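Local coordinates for protein tubulin binding cofactor C (Leishmania major, PDB 5AJ8) that probably acts as a tubulin-folding chaperone cofactor, of which this chain is the C-terminal domain, at residues K27-N32 with G46-S51; I39-I44 with V58-H63. The protein carries 1 engineered substitution. All coordinates share one frame; numbering follows the deposited sequence.

Overall arrangement
From the N terminus, the chain lays down strand 28-35, then strand 38-41, then strand 47-51, then strand 56-62. Strands 28-35 and 47-51 belong to one parallel sheet, strands 38-41 and 56-62 to the other. Interaction 1 pairs 27-32 with 46-51 and closes a loop that contains the first segment of interaction 2. Interaction 2 pairs 39-44 with 58-63 and closes a second loop that contains 46-51. The two contacts therefore cross along the chain, as successive turns of a beta-helix do. Their centres lie about 9 Å apart. They meet where Ile44 packs on Gly28 and Val29, and where Gly46 O probably accepts a hydrogen bond from His63 N.

Interaction 1 of 2, residues K27-N32 with G46-S51; sequences KGVFIN and GSAFLS
The Phe30 ring meets Phe49 CB obliquely through CD2, at 3.9 Å, and has water 2 over one face. The water is offset toward the rim, with its oxygen 3.4 Å above the plane. The two side chains cross at a slant, and their first torsions differ. Phe30 CG stands anti to its carbonyl carbon (chi1 -67°), whereas Phe49 CG stands anti to its backbone N (chi1 -174°). The second ring swings away from the first and reaches Arg66 on strand 64-68. Water 2 also donates to Val29 O, which accepts from Phe49 N as well, so two donors grip that carbonyl.

These are adjacent parallel strands in one sheet of the beta-helix fold of the TBCC family, with matching residues stacked from turn to turn. Strand 11-17 flanks the pair on one side and strand 64-68 on the other. Val29 N, Phe49 N, Ile31 N and Ser51 N supply the direct backbone bonds of the ladder, and Ile31 N to Phe49 O is the shortest at 2.8 Å. Water 1 bridges Lys27 O and Ser47 N at the start of the pair. On the buried face, Val29 CG2 touches Ala48 CB at 3.7 Å. Ile31 and Leu50 lie alongside each other, pointing the same way, with Ile31 CB 4.2 Å from Leu50 CG. On the phenylalanine face, Asn32 ND2 donates to Ser51 O at 3.3 Å from above the carbonyl plane. It also makes a weak bond to Ser51 OG.

Interaction 2 of 2, residues I39-I44 with V58-H63; sequences IYCLPI and VYVACH
Ile39 O accepts a 2.8 Å hydrogen bond from Tyr59 N. The N-H approaches nearly in line with the carbonyl, and the bond is close to straight at 168°. The same oxygen lies in the plane of the Tyr59 ring, at its edge, and Val58 CA makes a CA-H...O contact to it. Tyr59 O in turn accepts from Cys41 N.

With CG anti to the carbonyl carbon in both, the Tyr40 and Tyr59 rings run out in the same direction and lie side by side. Their planes are 12° from parallel, but the rings are slid apart and barely overlap. Tyr40 CE1 comes within 3.5 Å of Tyr59 CD1. Their hydroxyls bond elsewhere, Tyr40 OH to Ser164 and Arg162, and Tyr59 OH to Arg162 O. On the other face, Ile39 CD1 touches Val58 CG2 at 4.1 Å.

The pair belongs to one parallel sheet of the beta-helix. Past Cys41 the chain leaves the strand through Leu42 and Pro43. One further backbone bond follows, from Ile44 N to Ala61 O at 2.8 Å, tilted from the carbonyl plane. Pro43 CB packs on Ala61 CB at 4.0 Å. Trp119 and Val120 of helix 116-122 touch Pro43 and Ala61 respectively. Three backbone bonds thus hold together a mostly apolar, buried contact, while the tyrosine hydroxyls tie the two side-by-side rings to the C-terminal part of the chain.

Interaction 1 of 2, residues K27-N32 with G46-S51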
loop_
_atom_site.group_PDB
_atom_site.type_symbol
_atom_site.label_atom_id
_atom_site.label_comp_id
_atom_site.label_asym_id
_atom_site.label_seq_id
_atom_site.Cartn_x
_atom_site.Cartn_y
_atom_site.Cartn_z
ATOM N N LYS A 27 -6.426 -5.775 -11.038
ATOM C CA LYS A 27 -7.593 -4.920 -10.788
ATOM C C LYS A 27 -8.121 -4.999 -9.349
ATOM O O LYS A 27 -9.165 -4.413 -9.040
ATOM C CB LYS A 27 -8.746 -5.292 -11.731
ATOM C CG LYS A 27 -8.379 -5.352 -13.211
ATOM C CD LYS A 27 -8.387 -3.983 -13.839
ATOM C CE LYS A 27 -8.528 -4.046 -15.351
ATOM N NZ LYS A 27 -8.448 -2.681 -15.951
ATOM N N GLY A 28 -7.445 -5.741 -8.475
ATOM C CA GLY A 28 -7.915 -5.916 -7.097
ATOM C C GLY A 28 -7.040 -6.895 -6.336
ATOM O O GLY A 28 -6.603 -7.896 -6.893
ATOM N N VAL A 29 -6.739 -6.573 -5.083
ATOM C CA VAL A 29 -6.006 -7.474 -4.215
ATOM C C VAL A 29 -6.607 -7.571 -2.811
ATOM O O VAL A 29 -7.234 -6.624 -2.282
ATOM C CB VAL A 29 -4.477 -7.162 -4.128
ATOM C CG1 VAL A 29 -3.847 -7.172 -5.506
ATOM C CG2 VAL A 29 -4.209 -5.833 -3.459
ATOM N N PHE A 30 -6.406 -8.749 -2.227
ATOM C CA PHE A 30 -6.761 -9.058 -0.854
ATOM C C PHE A 30 -5.527 -9.669 -0.231
ATOM O O PHE A 30 -5.023 -10.660 -0.739
ATOM C CB PHE A 30 -7.857 -10.138 -0.799
ATOM C CG PHE A 30 -9.175 -9.698 -1.347
ATOM C CD1 PHE A 30 -9.458 -9.874 -2.697
ATOM C CD2 PHE A 30 -10.137 -9.103 -0.525
ATOM C CE1 PHE A 30 -10.676 -9.474 -3.221
ATOM C CE2 PHE A 30 -11.357 -8.698 -1.046
ATOM C CZ PHE A 30 -11.625 -8.883 -2.392
ATOM N N ILE A 31 -5.070 -9.101 0.877
ATOM C CA ILE A 31 -3.898 -9.595 1.579
ATOM C C ILE A 31 -4.316 -9.924 3.018
ATOM O O ILE A 31 -4.782 -9.043 3.762
ATOM C CB ILE A 31 -2.771 -8.565 1.605
ATOM C CG1 ILE A 31 -2.343 -8.208 0.188
ATOM C CG2 ILE A 31 -1.567 -9.118 2.362
ATOM C CD1 ILE A 31 -1.554 -6.934 0.095
ATOM N N ASN A 32 -4.184 -11.191 3.379
ATOM C CA ASN A 32 -4.677 -11.697 4.645
ATOM C C ASN A 32 -3.563 -12.362 5.434
ATOM O O ASN A 32 -2.858 -13.221 4.920
ATOM C CB ASN A 32 -5.789 -12.706 4.379
ATOM C CG ASN A 32 -6.421 -13.235 5.646
ATOM O OD1 ASN A 32 -6.698 -14.435 5.742
ATOM N ND2 ASN A 32 -6.638 -12.366 6.637
ATOM N N GLY A 46 -7.710 -0.774 -8.928
ATOM C CA GLY A 46 -8.903 -1.230 -8.186
ATOM C C GLY A 46 -8.614 -1.168 -6.693
ATOM O O GLY A 46 -7.757 -0.405 -6.259
ATOM N N SER A 47 -9.338 -1.938 -5.895
ATOM C CA SER A 47 -9.183 -1.849 -4.469
ATOM C C SER A 47 -8.137 -2.827 -3.918
ATOM O O SER A 47 -7.864 -3.868 -4.499
ATOM C CB SER A 47 -10.526 -1.989 -3.747
ATOM O OG SER A 47 -11.198 -3.150 -4.141
ATOM N N ALA A 48 -7.551 -2.431 -2.794
ATOM C CA ALA A 48 -6.637 -3.245 -2.008
ATOM C C ALA A 48 -7.229 -3.354 -0.602
ATOM O O ALA A 48 -7.587 -2.351 0.004
ATOM C CB ALA A 48 -5.269 -2.600 -1.959
ATOM N N PHE A 49 -7.369 -4.578 -0.122
ATOM C CA PHE A 49 -7.912 -4.869 1.199
ATOM C C PHE A 49 -6.891 -5.685 1.982
ATOM O O PHE A 49 -6.492 -6.750 1.532
ATOM C CB PHE A 49 -9.217 -5.621 1.057
ATOM C CG PHE A 49 -9.933 -5.846 2.357
ATOM C CD1 PHE A 49 -10.793 -4.897 2.873
ATOM C CD2 PHE A 49 -9.767 -7.027 3.049
ATOM C CE1 PHE A 49 -11.467 -5.120 4.067
ATOM C CE2 PHE A 49 -10.436 -7.257 4.236
ATOM C CZ PHE A 49 -11.278 -6.302 4.751
ATOM N N LEU A 50 -6.415 -5.151 3.108
ATOM C CA LEU A 50 -5.530 -5.887 4.011
ATOM C C LEU A 50 -6.296 -6.240 5.304
ATOM O O LEU A 50 -6.981 -5.387 5.870
ATOM C CB LEU A 50 -4.290 -5.075 4.352
ATOM C CG LEU A 50 -3.290 -4.774 3.222
ATOM C CD1 LEU A 50 -3.723 -3.583 2.372
ATOM C CD2 LEU A 50 -1.913 -4.510 3.805
ATOM N N SER A 51 -6.164 -7.486 5.753
ATOM C CA SER A 51 -6.767 -7.898 7.003
ATOM C C SER A 51 -5.828 -8.753 7.853
ATOM O O SER A 51 -5.068 -9.570 7.347
ATOM C CB SER A 51 -8.065 -8.671 6.742
ATOM O OG SER A 51 -7.796 -9.749 5.872
HETATM O O HOH W 1 -10.895 -3.962 -7.135
HETATM O O HOH W 2 -9.895 -5.943 -3.035
#

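Interaction 2 of 2, residues I39-I44 with V58-H63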
loop_
_atom_site.group_PDB
_atom_site.type_symbol
_atom_site.label_atom_id
_atom_site.label_comp_id
_atom_site.label_asym_id
_atom_site.label_seq_id
_atom_site.Cartn_x
_atom_site.Cartn_y
_atom_site.Cartn_z
ATOM N N ILE A 39 6.025 -5.508 2.043
ATOM C CA ILE A 39 5.118 -5.875 0.959
ATOM C C ILE A 39 5.184 -4.789 -0.113
ATOM O O ILE A 39 4.824 -3.657 0.137
ATOM C CB ILE A 39 3.677 -6.041 1.487
ATOM C CG1 ILE A 39 3.634 -7.091 2.597
ATOM C CG2 ILE A 39 2.726 -6.428 0.363
ATOM C CD1 ILE A 39 2.255 -7.252 3.215
ATOM N N TYR A 40 5.663 -5.149 -1.296
ATOM C CA TYR A 40 5.856 -4.211 -2.400
ATOM C C TYR A 40 4.824 -4.494 -3.484
ATOM O O TYR A 40 4.878 -5.562 -4.107
ATOM C CB TYR A 40 7.260 -4.392 -2.958
ATOM C CG TYR A 40 8.339 -4.068 -1.968
ATOM C CD1 TYR A 40 8.660 -2.756 -1.688
ATOM C CD2 TYR A 40 9.045 -5.074 -1.318
ATOM C CE1 TYR A 40 9.639 -2.456 -0.785
ATOM C CE2 TYR A 40 10.039 -4.779 -0.428
ATOM C CZ TYR A 40 10.324 -3.472 -0.154
ATOM O OH TYR A 40 11.317 -3.167 0.721
ATOM N N CYS A 41 3.876 -3.570 -3.678
ATOM C CA CYS A 41 2.843 -3.703 -4.698
ATOM C C CYS A 41 3.034 -2.742 -5.881
ATOM O O CYS A 41 3.126 -1.521 -5.709
ATOM C CB CYS A 41 1.443 -3.464 -4.138
ATOM S SG CYS A 41 1.061 -4.284 -2.567
ATOM N N LEU A 42 3.060 -3.301 -7.081
ATOM C CA LEU A 42 2.900 -2.501 -8.277
ATOM C C LEU A 42 1.477 -1.886 -8.223
ATOM O O LEU A 42 0.604 -2.388 -7.518
ATOM C CB LEU A 42 3.113 -3.347 -9.529
ATOM C CG LEU A 42 4.481 -4.025 -9.681
ATOM C CD1 LEU A 42 4.569 -4.812 -10.976
ATOM C CD2 LEU A 42 5.627 -3.015 -9.591
ATOM N N PRO A 43 1.261 -0.761 -8.919
ATOM C CA PRO A 43 -0.053 -0.107 -8.835
ATOM C C PRO A 43 -1.217 -1.045 -9.154
ATOM O O PRO A 43 -1.146 -1.760 -10.120
ATOM C CB PRO A 43 0.062 1.045 -9.859
ATOM C CG PRO A 43 1.532 1.356 -9.895
ATOM C CD PRO A 43 2.216 0.031 -9.718
ATOM N N ILE A 44 -2.260 -1.028 -8.319
ATOM C CA ILE A 44 -3.470 -1.830 -8.505
ATOM C C ILE A 44 -4.580 -0.925 -9.027
ATOM O O ILE A 44 -4.854 0.118 -8.440
ATOM C CB ILE A 44 -3.910 -2.411 -7.158
ATOM C CG1 ILE A 44 -2.753 -3.128 -6.453
ATOM C CG2 ILE A 44 -5.105 -3.324 -7.321
ATOM C CD1 ILE A 44 -2.183 -4.270 -7.257
ATOM N N VAL A 58 4.303 -1.711 4.010
ATOM C CA VAL A 58 3.538 -1.942 2.778
ATOM C C VAL A 58 3.615 -0.741 1.837
ATOM O O VAL A 58 3.436 0.393 2.279
ATOM C CB VAL A 58 2.081 -2.213 3.126
ATOM C CG1 VAL A 58 1.262 -2.603 1.906
ATOM C CG2 VAL A 58 2.010 -3.316 4.175
ATOM N N TYR A 59 3.978 -0.983 0.568
ATOM C CA TYR A 59 4.076 0.061 -0.447
ATOM C C TYR A 59 3.033 -0.271 -1.482
ATOM O O TYR A 59 3.139 -1.283 -2.149
ATOM C CB TYR A 59 5.472 0.097 -1.070
ATOM C CG TYR A 59 6.600 0.323 -0.057
ATOM C CD1 TYR A 59 7.072 -0.706 0.721
ATOM C CD2 TYR A 59 7.157 1.584 0.130
ATOM C CE1 TYR A 59 8.071 -0.502 1.660
ATOM C CE2 TYR A 59 8.160 1.805 1.076
ATOM C CZ TYR A 59 8.617 0.748 1.838
ATOM O OH TYR A 59 9.647 0.922 2.754
ATOM N N VAL A 60 2.001 0.546 -1.600
ATOM C CA VAL A 60 0.873 0.232 -2.496
ATOM C C VAL A 60 0.263 1.491 -3.121
ATOM O O VAL A 60 0.074 2.524 -2.437
ATOM C CB VAL A 60 -0.233 -0.562 -1.728
ATOM C CG1 VAL A 60 -0.735 0.207 -0.522
ATOM C CG2 VAL A 60 -1.376 -0.985 -2.635
ATOM N N ALA A 61 -0.020 1.393 -4.413
ATOM C CA ALA A 61 -0.871 2.338 -5.096
ATOM C C ALA A 61 -2.171 1.629 -5.475
ATOM O O ALA A 61 -2.128 0.486 -5.945
ATOM C CB ALA A 61 -0.177 2.888 -6.337
ATOM N N CYS A 62 -3.305 2.324 -5.333
ATOM C CA CYS A 62 -4.615 1.741 -5.577
ATOM C C CYS A 62 -5.710 2.793 -5.684
ATOM O O CYS A 62 -5.479 3.965 -5.398
ATOM C CB CYS A 62 -4.950 0.728 -4.482
ATOM S SG CYS A 62 -4.878 1.403 -2.804
ATOM N N HIS A 63 -6.883 2.385 -6.153
ATOM C CA HIS A 63 -8.062 3.264 -6.219
ATOM C C HIS A 63 -8.764 3.433 -4.869
ATOM O O HIS A 63 -9.186 4.563 -4.483
ATOM C CB HIS A 63 -9.068 2.693 -7.203
ATOM C CG HIS A 63 -8.608 2.710 -8.602
ATOM N ND1 HIS A 63 -9.445 2.422 -9.661
ATOM C CD2 HIS A 63 -7.392 2.963 -9.137
ATOM C CE1 HIS A 63 -8.756 2.481 -10.786
ATOM N NE2 HIS A 63 -7.510 2.810 -10.493
#